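Local atomic coordinates of cerato-platanin-like protein (Moniliophthora perniciosa, PDB entry 3SUK), a protein that is of unconfirmed function but, as a secreted fungal cerato-platanin with a double-psi beta-barrel, probably acts outside the cell. Residues A[27-32]-A[55-60]. Numbering follows the deposited sequence.
Sequences GANGLS and GFNSPA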
loop_
_atom_site.group_PDB
_atom_site.type_symbol
_atom_site.label_atom_id
_atom_site.label_comp_id
_atom_site.label_asym_id
_atom_site.label_seq_id
_atom_site.Cartn_x
_atom_site.Cartn_y
_atom_site.Cartn_z
ATOM N N GLY A 27 17.671 6.516 -5.589
ATOM C CA GLY A 27 18.554 6.026 -4.542
ATOM C C GLY A 27 18.654 4.514 -4.520
ATOM O O GLY A 27 17.979 3.860 -5.245
ATOM N N ALA A 28 19.460 3.988 -3.624
ATOM C CA ALA A 28 19.717 2.554 -3.626
ATOM C C ALA A 28 18.451 1.733 -3.429
ATOM O O ALA A 28 18.295 0.725 -4.050
ATOM C CB ALA A 28 20.737 2.223 -2.586
ATOM N N ASN A 29 17.559 2.228 -2.567
ATOM C CA ASN A 29 16.293 1.515 -2.271
ATOM C C ASN A 29 15.046 1.966 -3.062
ATOM O O ASN A 29 13.985 1.482 -2.886
ATOM C CB ASN A 29 16.014 1.539 -0.758
ATOM C CG ASN A 29 16.993 0.714 0.015
ATOM O OD1 ASN A 29 17.167 -0.421 -0.249
ATOM N ND2 ASN A 29 17.631 1.311 0.980
ATOM N N GLY A 30 15.240 2.903 -3.973
ATOM C CA GLY A 30 14.150 3.429 -4.763
ATOM C C GLY A 30 13.572 2.453 -5.761
ATOM O O GLY A 30 14.217 1.530 -6.172
ATOM N N LEU A 31 12.313 2.657 -6.066
ATOM C CA LEU A 31 11.566 1.783 -6.930
ATOM C C LEU A 31 11.384 2.258 -8.353
ATOM O O LEU A 31 10.898 1.538 -9.148
ATOM C CB LEU A 31 10.183 1.489 -6.332
ATOM C CG LEU A 31 10.230 0.793 -4.963
ATOM C CD1 LEU A 31 8.825 0.675 -4.374
ATOM C CD2 LEU A 31 10.835 -0.555 -5.075
ATOM N N SER A 32 11.802 3.482 -8.635
ATOM C CA SER A 32 11.497 4.095 -9.946
ATOM C C SER A 32 12.093 3.305 -11.126
ATOM O O SER A 32 11.551 3.299 -12.169
ATOM C CB SER A 32 11.973 5.555 -10.026
ATOM O OG SER A 32 11.114 6.365 -9.270
ATOM N N GLY A 55 10.975 7.532 4.709
ATOM C CA GLY A 55 11.179 8.542 3.698
ATOM C C GLY A 55 12.103 7.987 2.631
ATOM O O GLY A 55 12.228 6.789 2.495
ATOM N N PHE A 56 12.796 8.882 1.944
ATOM C CA PHE A 56 13.690 8.554 0.846
ATOM C C PHE A 56 14.699 7.515 1.228
ATOM O O PHE A 56 15.255 7.549 2.257
ATOM C CB PHE A 56 14.514 9.806 0.509
ATOM C CG PHE A 56 15.404 9.641 -0.674
ATOM C CD1 PHE A 56 14.900 9.666 -1.934
ATOM C CD2 PHE A 56 16.725 9.444 -0.513
ATOM C CE1 PHE A 56 15.728 9.491 -3.032
ATOM C CE2 PHE A 56 17.541 9.271 -1.609
ATOM C CZ PHE A 56 17.004 9.295 -2.855
ATOM N N ASN A 57 14.894 6.558 0.325
ATOM C CA ASN A 57 15.894 5.518 0.429
ATOM C C ASN A 57 15.648 4.567 1.586
ATOM O O ASN A 57 16.527 3.904 2.055
ATOM C CB ASN A 57 17.330 6.110 0.424
ATOM C CG ASN A 57 18.362 5.094 0.096
ATOM O OD1 ASN A 57 18.124 4.223 -0.696
ATOM N ND2 ASN A 57 19.489 5.157 0.767
ATOM N N SER A 58 14.400 4.463 2.012
ATOM C CA SER A 58 14.120 3.563 3.113
ATOM C C SER A 58 14.344 2.116 2.658
ATOM O O SER A 58 13.928 1.770 1.587
ATOM C CB SER A 58 12.666 3.714 3.514
ATOM O OG SER A 58 12.321 2.682 4.383
ATOM N N PRO A 59 14.926 1.278 3.501
ATOM C CA PRO A 59 15.028 -0.136 3.147
ATOM C C PRO A 59 13.663 -0.825 3.152
ATOM O O PRO A 59 13.618 -1.914 2.686
ATOM C CB PRO A 59 15.956 -0.707 4.213
ATOM C CG PRO A 59 15.652 0.139 5.403
ATOM C CD PRO A 59 15.552 1.528 4.819
ATOM N N ALA A 60 12.613 -0.168 3.644
ATOM C CA ALA A 60 11.264 -0.720 3.640
ATOM C C ALA A 60 10.504 -0.416 2.323
ATOM O O ALA A 60 9.442 -0.921 2.095
ATOM C CB ALA A 60 10.491 -0.233 4.848
HETATM O O HOH W 1 15.285 -3.066 0.869
#
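The carboxamide oxygen of Asn57 receives the backbone N-H of Asn29 head-on: N to OD1 is 2.8 Å, with a C=O...N angle of 179°. The pair illustrates how two irregular loops can be joined by trading side chain for main chain, because Asn29 returns the bond, its ND2 donating to the backbone O of Asn57 at 3.0 Å. This second donor stands well above the carbonyl plane. The two side chains cross at about a right angle, yet their amide planes differ by only 28°. With CG anti to the backbone N (chi1 -162°), Asn57 extends its oxygen to the turn of residues 27–30, where it also lies near Ala28 N, at an angle too poor for a bond.

Packing around the exchange is close: Asn29 CB sits 3.1 Å from Ser58 O. A water bridges the same loops, donating to Pro59 O at 2.7 Å and, weakly, to Asn29 OD1. Beside them, the Phe56 ring brings CZ to 4.0 Å from Gly27 N. Replacing Asn29 by alanine would remove the amide and is likely to leave Asn57 O without this donor and the water without its weak tie, although the backbone bond to Asn57 OD1 could remain.

Each asparagine belongs to a beta turn, type I from Gly27 to Gly30 and type II from Gly55 to Ser58. Through two hydrogen bonds, each between one asparagine's side chain and the other's backbone, the contact thus joins two surface beta turns, in the loops before and after strand 47-50 of the double-psi beta-barrel.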